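Local atomic coordinates of V-type ATP synthase alpha chain (Nanoarchaeum equitans Kin4-M, PDB entry 5BN3), a protein that belongs to the alpha/beta family of rotary ATPase subunits and carries a P-loop nucleotide-binding domain with ADP bound in the model. Residues 178-183 with 305-310; 301-306 with 357-362. One frame throughout, in Å; residues are numbered along the deposited sequence.

Along the chain from the N terminus, 178-183 comes first, within the barrel-sandwich domain. Contact 1 closes a loop of 121 intervening residues when this segment, which carries strand 180-183, meets 305-310 at the end of helix 293-309. Contact 2 starts a little earlier on the same helix, at 301-306, and closes a loop of 50 residues at 357-362. The loops interlock, overlapping over 301-310, and neither encloses the other; the helix segments share Gly305 and Glu306. The contact centres lie about 11 Å apart. Contact 1 ties the helix to strand 180-183, which pairs with strand 68-71; contact 2 ties it to the turn leading into strand 361-364 within the nucleotide-binding domain.

Contact 1: residues 178-183 with 305-310; sequences LYHEWP and GEYFRD
His180 and Tyr307 touch through one carbon each, His180 CE1 lying 4.0 Å from Tyr307 CE1. The two side chains run past each other in opposite directions. Their ring planes are inclined at 66° and the ring centres are 6.0 Å apart, which is neither a stack nor an edge-to-face pair. The first torsions bring the two CE1 atoms together: the imidazole of His180 sits between its backbone N and carbonyl carbon (chi1 71°), whereas the phenol of Tyr307 extends anti to its own backbone N (chi1 170°). The polar ends then diverge. His180 NE2 is hydrogen-bonded to Arg188 NH1, and Tyr307 OH to His142 NE2.

A water completes the span. It lies in the ring plane of Tyr307, 2.7 Å from the OH of Tyr307, and donates to the carbonyl O of Leu178 at 3.0 Å. The buried area is small, 92 Å² for both sides together, and most of it belongs to His180 and Tyr307. In the fold, this is where strand 180-183, which pairs antiparallel with strand 68-71, meets the end of helix 293-309 of the P-loop nucleotide-binding domain; the side chains of both His180 and Tyr307 touch Leu71 of that partner strand.

Behind Tyr307, Arg309 approaches Asp310 side-on and gives two nitrogens to one oxygen: Asp310 OD1 is 3.2 Å from Arg309 NE and 3.0 Å from Arg309 NH2. The oxygen lies nearly in the guanidinium plane, and Asp310 OD2 makes a separate salt bridge with Arg188.

Contact 2: residues 301-306 with 357-362; sequences GATIGE and YERSGR
Arg359 reaches across to helix 293-309, where its NH1 meets two oxygens. The charged interaction is a salt bridge, Arg359 NH1 to Glu306 OE1 at 3.0 Å; as a hydrogen bond it is weak, with an N-H...O angle of 123°. The carboxylate and guanidinium planes are 31° apart, and the two side chains cross at about a right angle.

The second bond of Arg359 NH1 goes to an uncharged hydroxyl, Thr303 OG1, 3.1 Å away. It is also bent, and the hydroxyl oxygen lies 26° out of the guanidinium plane. Thr303 OG1 has a further partner in Tyr299 O, while Arg359 NH2 is hydrogen-bonded to Ile184 O. Glu306 OE1 in turn accepts from Arg188 N, so both charged groups have second partners, which probably limits their rotation.

Both segments belong to the P-loop nucleotide-binding domain: the contact joins helix 293-309 to a type I beta turn, Tyr357 to Ser360, that leads from helix 349-357 into strand 361-364. Within the turn Tyr357 O accepts from Ser360 N at 3.1 Å and from Ser360 OG at 2.8 Å.

Packing accompanies the polar bonds. The Arg359 chain is extended from CG to NE, which takes the guanidinium out to Thr303 and Glu306; on the way Arg359 CD packs 3.7 Å from Ala302 CB. Glu306 OE2 lies against the same methylene, 3.2 Å from Arg359 CD.

Contact 1: residues 178-183 with 305-310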
# COMPACT_ATOMS: atom_id res chain seq x y z
N LEU A 178 -40.47 5.20 -40.20
CA LEU A 178 -39.55 6.32 -40.05
C LEU A 178 -38.48 5.99 -39.02
O LEU A 178 -37.50 6.72 -38.86
CB LEU A 178 -40.31 7.58 -39.63
CG LEU A 178 -41.16 8.27 -40.70
CD1 LEU A 178 -41.98 9.40 -40.11
CD2 LEU A 178 -40.28 8.79 -41.81
N TYR A 179 -38.67 4.86 -38.33
CA TYR A 179 -37.73 4.42 -37.30
C TYR A 179 -37.46 2.93 -37.40
O TYR A 179 -38.25 2.18 -37.98
CB TYR A 179 -38.29 4.73 -35.91
CG TYR A 179 -39.28 3.71 -35.40
CD1 TYR A 179 -40.62 3.75 -35.78
CD2 TYR A 179 -38.89 2.72 -34.51
CE1 TYR A 179 -41.52 2.82 -35.31
CE2 TYR A 179 -39.79 1.79 -34.04
CZ TYR A 179 -41.10 1.84 -34.44
OH TYR A 179 -42.00 0.92 -33.96
N HIS A 180 -36.35 2.49 -36.82
CA HIS A 180 -36.10 1.06 -36.63
C HIS A 180 -35.42 0.82 -35.29
O HIS A 180 -34.84 1.73 -34.70
CB HIS A 180 -35.29 0.46 -37.78
CG HIS A 180 -33.86 0.89 -37.82
ND1 HIS A 180 -33.45 2.08 -38.38
CD2 HIS A 180 -32.73 0.28 -37.39
CE1 HIS A 180 -32.14 2.19 -38.28
NE2 HIS A 180 -31.68 1.11 -37.68
N GLU A 181 -35.51 -0.41 -34.80
CA GLU A 181 -34.92 -0.77 -33.52
C GLU A 181 -33.54 -1.39 -33.72
O GLU A 181 -33.30 -2.07 -34.72
CB GLU A 181 -35.82 -1.75 -32.76
CG GLU A 181 -37.14 -1.17 -32.31
CD GLU A 181 -37.96 -2.16 -31.50
OE1 GLU A 181 -37.84 -3.37 -31.76
OE2 GLU A 181 -38.72 -1.72 -30.61
N TRP A 182 -32.64 -1.15 -32.78
CA TRP A 182 -31.29 -1.71 -32.86
C TRP A 182 -30.75 -2.08 -31.48
O TRP A 182 -30.88 -1.30 -30.53
CB TRP A 182 -30.35 -0.73 -33.55
CG TRP A 182 -29.03 -1.33 -33.87
CD1 TRP A 182 -27.90 -1.29 -33.11
CD2 TRP A 182 -28.70 -2.08 -35.04
NE1 TRP A 182 -26.88 -1.96 -33.74
CE2 TRP A 182 -27.35 -2.46 -34.93
CE3 TRP A 182 -29.41 -2.46 -36.18
CZ2 TRP A 182 -26.70 -3.20 -35.91
CZ3 TRP A 182 -28.77 -3.20 -37.15
CH2 TRP A 182 -27.42 -3.57 -37.01
N PRO A 183 -30.14 -3.27 -31.37
CA PRO A 183 -29.54 -3.72 -30.10
C PRO A 183 -28.36 -2.83 -29.73
O PRO A 183 -27.40 -2.74 -30.49
CB PRO A 183 -29.05 -5.14 -30.43
CG PRO A 183 -29.82 -5.55 -31.66
CD PRO A 183 -30.02 -4.28 -32.43
N GLY A 305 -25.27 7.65 -31.55
CA GLY A 305 -24.18 8.33 -32.23
C GLY A 305 -23.84 7.68 -33.56
O GLY A 305 -23.63 8.37 -34.56
N GLU A 306 -23.78 6.35 -33.56
CA GLU A 306 -23.52 5.60 -34.78
C GLU A 306 -24.63 5.81 -35.79
O GLU A 306 -24.38 5.87 -36.99
CB GLU A 306 -23.40 4.11 -34.46
CG GLU A 306 -22.14 3.70 -33.71
CD GLU A 306 -22.13 2.22 -33.38
OE1 GLU A 306 -23.22 1.67 -33.10
OE2 GLU A 306 -21.04 1.61 -33.40
N TYR A 307 -25.86 5.90 -35.30
CA TYR A 307 -27.04 6.08 -36.15
C TYR A 307 -26.97 7.36 -36.96
O TYR A 307 -27.23 7.36 -38.16
CB TYR A 307 -28.32 6.05 -35.29
CG TYR A 307 -29.58 6.45 -36.03
CD1 TYR A 307 -30.09 5.66 -37.05
CD2 TYR A 307 -30.26 7.60 -35.68
CE1 TYR A 307 -31.25 6.02 -37.72
CE2 TYR A 307 -31.42 7.97 -36.35
CZ TYR A 307 -31.91 7.18 -37.36
OH TYR A 307 -33.06 7.54 -38.02
N PHE A 308 -26.61 8.46 -36.31
CA PHE A 308 -26.50 9.73 -37.02
C PHE A 308 -25.23 9.77 -37.87
O PHE A 308 -25.19 10.44 -38.91
CB PHE A 308 -26.55 10.91 -36.04
CG PHE A 308 -27.94 11.24 -35.57
CD1 PHE A 308 -28.79 11.99 -36.37
CD2 PHE A 308 -28.40 10.80 -34.34
CE1 PHE A 308 -30.07 12.30 -35.95
CE2 PHE A 308 -29.68 11.11 -33.91
CZ PHE A 308 -30.52 11.86 -34.72
N ARG A 309 -24.20 9.05 -37.44
CA ARG A 309 -23.00 8.86 -38.25
C ARG A 309 -23.35 8.17 -39.57
O ARG A 309 -22.84 8.53 -40.63
CB ARG A 309 -21.97 8.03 -37.48
CG ARG A 309 -20.72 7.69 -38.28
CD ARG A 309 -20.06 6.44 -37.74
NE ARG A 309 -20.91 5.26 -37.93
CZ ARG A 309 -20.65 4.06 -37.43
NH1 ARG A 309 -19.55 3.86 -36.70
NH2 ARG A 309 -21.48 3.05 -37.65
N ASP A 310 -24.24 7.18 -39.49
CA ASP A 310 -24.64 6.41 -40.67
C ASP A 310 -25.42 7.25 -41.69
O ASP A 310 -25.55 6.86 -42.85
CB ASP A 310 -25.46 5.19 -40.24
CG ASP A 310 -24.64 4.17 -39.48
OD1 ASP A 310 -23.39 4.18 -39.60
OD2 ASP A 310 -25.25 3.33 -38.78
O HOH W 1 -34.65 6.23 -39.69

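Contact 2: residues 301-306 with 357-362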
# COMPACT_ATOMS: atom_id res chain seq x y z
N GLY A 301 -26.08 5.74 -25.91
CA GLY A 301 -25.57 6.96 -26.51
C GLY A 301 -24.63 6.69 -27.67
O GLY A 301 -24.62 7.43 -28.66
N ALA A 302 -23.85 5.63 -27.55
CA ALA A 302 -22.95 5.22 -28.63
C ALA A 302 -23.75 4.78 -29.85
O ALA A 302 -23.41 5.13 -30.98
CB ALA A 302 -22.04 4.11 -28.16
N THR A 303 -24.80 4.00 -29.61
CA THR A 303 -25.65 3.49 -30.69
C THR A 303 -26.35 4.62 -31.45
O THR A 303 -26.39 4.62 -32.68
CB THR A 303 -26.71 2.51 -30.15
OG1 THR A 303 -26.06 1.39 -29.56
CG2 THR A 303 -27.61 2.03 -31.27
N ILE A 304 -26.90 5.58 -30.70
CA ILE A 304 -27.53 6.75 -31.30
C ILE A 304 -26.49 7.56 -32.08
O ILE A 304 -26.78 8.09 -33.16
CB ILE A 304 -28.20 7.62 -30.23
CG1 ILE A 304 -29.37 6.86 -29.58
CG2 ILE A 304 -28.70 8.93 -30.82
CD1 ILE A 304 -30.02 7.59 -28.42
N GLY A 305 -25.27 7.65 -31.55
CA GLY A 305 -24.18 8.33 -32.23
C GLY A 305 -23.84 7.68 -33.56
O GLY A 305 -23.63 8.37 -34.56
N GLU A 306 -23.78 6.35 -33.56
CA GLU A 306 -23.52 5.60 -34.78
C GLU A 306 -24.63 5.81 -35.79
O GLU A 306 -24.38 5.87 -36.99
CB GLU A 306 -23.40 4.11 -34.46
CG GLU A 306 -22.14 3.70 -33.71
CD GLU A 306 -22.13 2.22 -33.38
OE1 GLU A 306 -23.22 1.67 -33.10
OE2 GLU A 306 -21.04 1.61 -33.40
N TYR A 357 -15.15 2.78 -26.68
CA TYR A 357 -14.26 3.65 -27.45
C TYR A 357 -13.98 3.18 -28.88
O TYR A 357 -13.71 4.00 -29.76
CB TYR A 357 -12.95 3.88 -26.69
CG TYR A 357 -13.11 4.75 -25.47
CD1 TYR A 357 -13.31 6.12 -25.58
CD2 TYR A 357 -13.06 4.20 -24.19
CE1 TYR A 357 -13.45 6.91 -24.47
CE2 TYR A 357 -13.20 4.99 -23.07
CZ TYR A 357 -13.40 6.35 -23.22
OH TYR A 357 -13.55 7.14 -22.11
N GLU A 358 -14.03 1.87 -29.12
CA GLU A 358 -13.77 1.35 -30.46
C GLU A 358 -14.91 1.66 -31.43
O GLU A 358 -14.80 1.40 -32.63
CB GLU A 358 -13.51 -0.15 -30.41
N ARG A 359 -16.00 2.23 -30.91
CA ARG A 359 -17.12 2.64 -31.76
C ARG A 359 -16.85 4.00 -32.41
O ARG A 359 -17.52 4.37 -33.36
CB ARG A 359 -18.41 2.72 -30.94
CG ARG A 359 -18.93 1.39 -30.43
CD ARG A 359 -20.44 1.47 -30.28
NE ARG A 359 -21.00 0.36 -29.52
CZ ARG A 359 -22.29 0.04 -29.51
NH1 ARG A 359 -23.15 0.74 -30.24
NH2 ARG A 359 -22.72 -0.98 -28.79
N SER A 360 -15.88 4.73 -31.87
CA SER A 360 -15.52 6.02 -32.45
C SER A 360 -14.84 5.79 -33.79
O SER A 360 -14.46 4.67 -34.11
CB SER A 360 -14.58 6.79 -31.52
OG SER A 360 -13.31 6.17 -31.47
N GLY A 361 -14.70 6.85 -34.58
CA GLY A 361 -14.01 6.74 -35.85
C GLY A 361 -14.73 7.43 -36.98
O GLY A 361 -15.94 7.67 -36.92
N ARG A 362 -13.97 7.77 -38.02
CA ARG A 362 -14.52 8.31 -39.25
C ARG A 362 -14.66 7.16 -40.24
O ARG A 362 -13.73 6.38 -40.42
CB ARG A 362 -13.58 9.39 -39.80
CG ARG A 362 -14.05 10.06 -41.07
CD ARG A 362 -13.20 11.28 -41.37
NE ARG A 362 -12.36 11.11 -42.55
CZ ARG A 362 -12.75 11.40 -43.79
NH1 ARG A 362 -13.97 11.87 -44.01
NH2 ARG A 362 -11.92 11.22 -44.80